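Phenylalanyl-tRNA synthetase beta chain (Pyrococcus horikoshii, PDB 2CXI) forms, with the alpha subunit, the tetrameric enzyme that attaches phenylalanine to tRNA(Phe) at the expense of ATP, this chain being an N-terminal fragment of its beta subunit. Local coordinates at residues 17-22 with 71-76; 99-104 with 198-203. All coordinates share one frame; numbering follows the deposited sequence.

Contact 1. Residues 17-22 with 71-76; sequences RSFSIE and WALGIE
A Schellman motif closes helix 62-72, and the two residues flanking its glycine, Leu73 and Ile75, meet Phe19 and Arg17 from the loop that leads into helix 21-30. Gly74 takes the positive phi of 72° that ends the helix, and its N bonds back to Trp71 O at 2.9 Å. On the other segment Ser20 is the N-cap of helix 21-30, so the contact joins the end of one helix to the approach to another.

Arg17 and Ile75 reach toward each other from opposite directions. The arginine chain bends at chi3 (-99°), which turns the guanidinium so that the isoleucine's long branch lies over one of its faces, off toward the rim. Arg17 NH2 is 3.5 Å from Ile75 CG1, and Arg17 NE is 3.7 Å from Ile75 CD1. Ile75 also rests on Ile15 of helix 8-15.

Phe19 and Leu73 likewise approach from opposite directions. The ring meets a single methyl, with Phe19 CZ 3.7 Å from Leu73 CD1 and Phe19 CE1 4.1 Å from the same Leu73 CD1; the methyl sits obliquely to the ring. Elsewhere Phe19 packs edge-to-face with Trp24 and touches Leu27, both of helix 21-30.

Across the two segments the contact is made by packing, part apolar (Phe19 on Leu73) and part a guanidinium face on hydrocarbon, and buries 149 Å² at the protein surface. The arginine offers a flat face to the isoleucine, so its N-H bonds, lying in the guanidinium plane, are not pointed at that side chain.

Contact 2. Residues 99-104 with 198-203; sequences DIRPYG and FYPLLI
Ile100 has the most surface buried here, and both its branches bear on the backbone and side chains of 198-203. Its CG1 stands anti to the carbonyl carbon (chi1 -58°) and carries CD1 to Phe198, where Ile100 CD1 lies 3.6 Å from Phe198 O and 4.1 Å from Phe198 CB. The methyl comes up at the edge of the phenylalanine ring, near its plane, while the ring itself leads away. Phe198 O is thus buried against hydrocarbon, with no polar partner in the model.

The second branch turns to the proline: Ile100 CG2 is 3.9 Å from Pro200 CG. Pro200 lies on strand 199-204, which pairs antiparallel with strand 154-159 in the mixed sheet; segment 198-203 falls in the B3/4 domain, the part of the beta subunit that in phenylalanyl-tRNA synthetases carries the amino acid-editing function. Ile100 and Arg101 precede strand 103-110. An alanine in place of Ile100 would probably open a gap beside Phe198 and Pro200, since both methyl contacts would go.

Arg101 adds only its aliphatic base, with Arg101 CB 4.0 Å from Pro200 CG. Beyond that its extended chain runs away to Thr236 OG1, Arg137 O and Arg138 O, which hydrogen-bond its guanidinium nitrogens.

Contacts 1 and 2 are independent packing sites on opposite sides of the chain's centre, their own centres 43 Å apart and their nearest atoms about 27 Å apart. They follow one another in sequence, contact 1 closing before contact 2 opens. Contact 1 lies at the surface among helices, whereas contact 2 is buried, and its segments include strand residues of the mixed sheet. Both are side-chain packing without polar bonds between the segments, and in each an arginine takes part: in contact 1 through its guanidinium face, in contact 2 through CB. Neither lies near the predicted magnesium ligands Asp331, Asp337, Glu340 and Asp341, although Ala72 of 71-76 touches Tyr348, the last residue of this fragment.

Contact 1. Residues 17-22 with 71-76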
loop_
_atom_site.group_PDB
_atom_site.type_symbol
_atom_site.label_atom_id
_atom_site.label_comp_id
_atom_site.label_asym_id
_atom_site.label_seq_id
_atom_site.Cartn_x
_atom_site.Cartn_y
_atom_site.Cartn_z
ATOM N N ARG A 17 41.402 22.909 -6.697
ATOM C CA ARG A 17 42.611 23.762 -6.911
ATOM C C ARG A 17 42.981 23.565 -8.354
ATOM O O ARG A 17 42.700 22.490 -8.874
ATOM C CB ARG A 17 43.753 23.057 -6.187
ATOM C CG ARG A 17 44.512 23.824 -5.303
ATOM C CD ARG A 17 45.319 22.931 -4.394
ATOM N NE ARG A 17 44.625 22.831 -3.129
ATOM C CZ ARG A 17 45.229 22.760 -1.968
ATOM N NH1 ARG A 17 46.569 22.753 -1.911
ATOM N NH2 ARG A 17 44.497 22.654 -0.868
ATOM N N SER A 18 43.687 24.509 -8.983
ATOM C CA SER A 18 44.200 24.251 -10.329
ATOM C C SER A 18 45.726 24.063 -10.303
ATOM O O SER A 18 46.404 24.377 -9.312
ATOM C CB SER A 18 43.785 25.310 -11.373
ATOM O OG SER A 18 44.231 26.567 -10.951
ATOM N N PHE A 19 46.235 23.475 -11.382
ATOM C CA PHE A 19 47.654 23.130 -11.489
ATOM C C PHE A 19 48.115 23.351 -12.915
ATOM O O PHE A 19 47.338 23.190 -13.873
ATOM C CB PHE A 19 47.923 21.674 -11.123
ATOM C CG PHE A 19 47.355 21.254 -9.811
ATOM C CD1 PHE A 19 48.122 21.323 -8.652
ATOM C CD2 PHE A 19 46.058 20.766 -9.736
ATOM C CE1 PHE A 19 47.598 20.913 -7.423
ATOM C CE2 PHE A 19 45.533 20.363 -8.499
ATOM C CZ PHE A 19 46.307 20.446 -7.355
ATOM N N SER A 20 49.392 23.702 -13.090
ATOM C CA SER A 20 49.897 23.744 -14.482
ATOM C C SER A 20 49.972 22.343 -15.098
ATOM O O SER A 20 49.883 21.323 -14.388
ATOM C CB SER A 20 51.282 24.367 -14.522
ATOM O OG SER A 20 52.163 23.543 -13.808
ATOM N N ILE A 21 50.110 22.298 -16.423
ATOM C CA ILE A 21 50.364 21.044 -17.113
ATOM C C ILE A 21 51.636 20.361 -16.578
ATOM O O ILE A 21 51.671 19.135 -16.372
ATOM C CB ILE A 21 50.446 21.259 -18.644
ATOM C CG1 ILE A 21 49.090 21.744 -19.203
ATOM C CG2 ILE A 21 50.930 19.975 -19.319
ATOM C CD1 ILE A 21 47.910 20.746 -19.003
ATOM N N GLU A 22 52.664 21.159 -16.306
ATOM C CA GLU A 22 53.904 20.605 -15.767
ATOM C C GLU A 22 53.684 19.959 -14.377
ATOM O O GLU A 22 54.239 18.904 -14.093
ATOM C CB GLU A 22 55.028 21.666 -15.731
ATOM C CG GLU A 22 56.288 21.175 -15.026
ATOM C CD GLU A 22 57.482 22.133 -15.152
ATOM O OE1 GLU A 22 57.401 23.101 -15.913
ATOM O OE2 GLU A 22 58.477 21.905 -14.467
ATOM N N TRP A 71 43.972 13.098 -1.385
ATOM C CA TRP A 71 44.673 12.392 -0.306
ATOM C C TRP A 71 46.199 12.519 -0.425
ATOM O O TRP A 71 46.903 12.794 0.572
ATOM C CB TRP A 71 44.227 10.909 -0.263
ATOM C CG TRP A 71 43.205 10.643 0.803
ATOM C CD1 TRP A 71 43.426 10.053 1.999
ATOM C CD2 TRP A 71 41.796 10.952 0.758
ATOM N NE1 TRP A 71 42.242 9.969 2.716
ATOM C CE2 TRP A 71 41.227 10.508 1.967
ATOM C CE3 TRP A 71 40.953 11.564 -0.196
ATOM C CZ2 TRP A 71 39.858 10.677 2.272
ATOM C CZ3 TRP A 71 39.585 11.717 0.097
ATOM C CH2 TRP A 71 39.058 11.274 1.323
ATOM N N ALA A 72 46.717 12.372 -1.634
ATOM C CA ALA A 72 48.161 12.551 -1.856
ATOM C C ALA A 72 48.637 13.940 -1.411
ATOM O O ALA A 72 49.711 14.084 -0.830
ATOM C CB ALA A 72 48.500 12.316 -3.313
ATOM N N LEU A 73 47.826 14.959 -1.666
ATOM C CA LEU A 73 48.172 16.315 -1.274
ATOM C C LEU A 73 47.812 16.634 0.164
ATOM O O LEU A 73 48.052 17.742 0.606
ATOM C CB LEU A 73 47.486 17.350 -2.198
ATOM C CG LEU A 73 47.871 17.217 -3.672
ATOM C CD1 LEU A 73 46.973 18.091 -4.570
ATOM C CD2 LEU A 73 49.381 17.445 -3.923
ATOM N N GLY A 74 47.176 15.707 0.876
ATOM C CA GLY A 74 46.727 15.993 2.229
ATOM C C GLY A 74 45.554 16.940 2.349
ATOM O O GLY A 74 45.390 17.562 3.388
ATOM N N ILE A 75 44.743 17.094 1.304
ATOM C CA ILE A 75 43.540 17.931 1.396
ATOM C C ILE A 75 42.512 17.144 2.208
ATOM O O ILE A 75 41.734 17.718 2.982
ATOM C CB ILE A 75 43.040 18.314 -0.014
ATOM C CG1 ILE A 75 44.054 19.227 -0.720
ATOM C CG2 ILE A 75 41.647 18.982 0.005
ATOM C CD1 ILE A 75 43.783 19.343 -2.251
ATOM N N GLU A 76 42.545 15.816 2.072
ATOM C CA GLU A 76 41.858 14.925 2.997
ATOM C C GLU A 76 42.856 13.864 3.493
ATOM O O GLU A 76 43.930 13.719 2.902
ATOM C CB GLU A 76 40.662 14.256 2.327
ATOM C CG GLU A 76 39.658 15.219 1.679
ATOM C CD GLU A 76 38.728 15.885 2.686
ATOM O OE1 GLU A 76 38.758 15.538 3.882
ATOM O OE2 GLU A 76 37.952 16.779 2.273
#

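Contact 2. Residues 99-104 with 198-203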
loop_
_atom_site.group_PDB
_atom_site.type_symbol
_atom_site.label_atom_id
_atom_site.label_comp_id
_atom_site.label_asym_id
_atom_site.label_seq_id
_atom_site.Cartn_x
_atom_site.Cartn_y
_atom_site.Cartn_z
ATOM N N ASP A 99 19.552 -18.938 -12.949
ATOM C CA ASP A 99 20.473 -19.547 -13.890
ATOM C C ASP A 99 20.484 -18.743 -15.178
ATOM O O ASP A 99 20.900 -19.230 -16.229
ATOM C CB ASP A 99 20.083 -21.021 -14.138
ATOM C CG ASP A 99 21.209 -21.834 -14.773
ATOM O OD1 ASP A 99 22.418 -21.547 -14.500
ATOM O OD2 ASP A 99 20.958 -22.769 -15.578
ATOM N N ILE A 100 20.043 -17.480 -15.109
ATOM C CA ILE A 100 20.026 -16.620 -16.292
ATOM C C ILE A 100 20.895 -15.369 -16.081
ATOM O O ILE A 100 21.785 -15.058 -16.922
ATOM C CB ILE A 100 18.536 -16.232 -16.679
ATOM C CG1 ILE A 100 17.693 -17.497 -16.940
ATOM C CG2 ILE A 100 18.502 -15.214 -17.857
ATOM C CD1 ILE A 100 16.174 -17.257 -17.055
ATOM N N ARG A 101 20.631 -14.649 -14.985
ATOM C CA ARG A 101 21.480 -13.514 -14.570
ATOM C C ARG A 101 21.119 -13.192 -13.100
ATOM O O ARG A 101 20.325 -12.292 -12.828
ATOM C CB ARG A 101 21.301 -12.310 -15.509
ATOM C CG ARG A 101 22.368 -11.199 -15.306
ATOM C CD ARG A 101 22.349 -10.090 -16.390
ATOM N NE ARG A 101 23.505 -9.196 -16.191
ATOM C CZ ARG A 101 24.756 -9.482 -16.546
ATOM N NH1 ARG A 101 25.734 -8.621 -16.254
ATOM N NH2 ARG A 101 25.055 -10.624 -17.196
ATOM N N PRO A 102 21.653 -13.997 -12.163
ATOM C CA PRO A 102 21.029 -14.145 -10.843
ATOM C C PRO A 102 20.958 -12.903 -9.958
ATOM O O PRO A 102 19.940 -12.739 -9.271
ATOM C CB PRO A 102 21.874 -15.251 -10.168
ATOM C CG PRO A 102 23.183 -15.285 -10.951
ATOM C CD PRO A 102 22.807 -14.902 -12.342
ATOM N N TYR A 103 21.988 -12.043 -9.959
ATOM C CA TYR A 103 22.085 -10.954 -8.956
ATOM C C TYR A 103 21.854 -9.578 -9.528
ATOM O O TYR A 103 22.331 -9.280 -10.609
ATOM C CB TYR A 103 23.439 -10.970 -8.218
ATOM C CG TYR A 103 23.645 -12.280 -7.511
ATOM C CD1 TYR A 103 22.890 -12.592 -6.359
ATOM C CD2 TYR A 103 24.550 -13.238 -8.001
ATOM C CE1 TYR A 103 23.052 -13.839 -5.716
ATOM C CE2 TYR A 103 24.728 -14.467 -7.369
ATOM C CZ TYR A 103 23.968 -14.757 -6.230
ATOM O OH TYR A 103 24.148 -15.965 -5.606
ATOM N N GLY A 104 21.110 -8.762 -8.768
ATOM C CA GLY A 104 20.919 -7.315 -8.983
ATOM C C GLY A 104 21.125 -6.638 -7.621
ATOM O O GLY A 104 20.682 -7.144 -6.555
ATOM N N PHE A 198 13.869 -17.426 -20.538
ATOM C CA PHE A 198 13.372 -16.070 -20.254
ATOM C C PHE A 198 14.534 -15.077 -20.341
ATOM O O PHE A 198 15.705 -15.475 -20.203
ATOM C CB PHE A 198 12.738 -15.988 -18.865
ATOM C CG PHE A 198 11.640 -16.986 -18.641
ATOM C CD1 PHE A 198 10.470 -16.939 -19.402
ATOM C CD2 PHE A 198 11.782 -17.985 -17.681
ATOM C CE1 PHE A 198 9.458 -17.898 -19.218
ATOM C CE2 PHE A 198 10.766 -18.946 -17.468
ATOM C CZ PHE A 198 9.599 -18.889 -18.243
ATOM N N TYR A 199 14.229 -13.809 -20.616
ATOM C CA TYR A 199 15.283 -12.760 -20.588
ATOM C C TYR A 199 15.086 -11.840 -19.383
ATOM O O TYR A 199 13.937 -11.610 -18.958
ATOM C CB TYR A 199 15.307 -11.939 -21.882
ATOM C CG TYR A 199 15.468 -12.727 -23.165
ATOM C CD1 TYR A 199 16.151 -13.955 -23.191
ATOM C CD2 TYR A 199 14.939 -12.234 -24.363
ATOM C CE1 TYR A 199 16.301 -14.670 -24.370
ATOM C CE2 TYR A 199 15.095 -12.932 -25.553
ATOM C CZ TYR A 199 15.765 -14.166 -25.538
ATOM O OH TYR A 199 15.932 -14.851 -26.708
ATOM N N PRO A 200 16.180 -11.334 -18.805
ATOM C CA PRO A 200 16.064 -10.441 -17.644
ATOM C C PRO A 200 15.441 -9.118 -18.095
ATOM O O PRO A 200 15.792 -8.591 -19.161
ATOM C CB PRO A 200 17.533 -10.218 -17.198
ATOM C CG PRO A 200 18.359 -11.270 -17.950
ATOM C CD PRO A 200 17.592 -11.546 -19.210
ATOM N N LEU A 201 14.521 -8.608 -17.296
ATOM C CA LEU A 201 13.914 -7.325 -17.571
ATOM C C LEU A 201 13.856 -6.517 -16.260
ATOM O O LEU A 201 13.514 -7.049 -15.208
ATOM C CB LEU A 201 12.505 -7.537 -18.153
ATOM C CG LEU A 201 12.010 -6.511 -19.161
ATOM C CD1 LEU A 201 12.950 -6.489 -20.379
ATOM C CD2 LEU A 201 10.574 -6.888 -19.595
ATOM N N LEU A 202 14.209 -5.245 -16.347
ATOM C CA LEU A 202 14.087 -4.315 -15.214
ATOM C C LEU A 202 12.892 -3.388 -15.492
ATOM O O LEU A 202 12.913 -2.646 -16.455
ATOM C CB LEU A 202 15.376 -3.482 -15.099
ATOM C CG LEU A 202 15.544 -2.598 -13.849
ATOM C CD1 LEU A 202 15.432 -3.398 -12.463
ATOM C CD2 LEU A 202 16.842 -1.745 -13.972
ATOM N N ILE A 203 11.861 -3.457 -14.657
ATOM C CA ILE A 203 10.555 -2.871 -14.978
ATOM C C ILE A 203 9.949 -2.213 -13.745
ATOM O O ILE A 203 10.176 -2.688 -12.593
ATOM C CB ILE A 203 9.614 -3.973 -15.606
ATOM C CG1 ILE A 203 8.275 -3.362 -16.054
ATOM C CG2 ILE A 203 9.283 -5.062 -14.653
ATOM C CD1 ILE A 203 7.524 -4.238 -17.096
#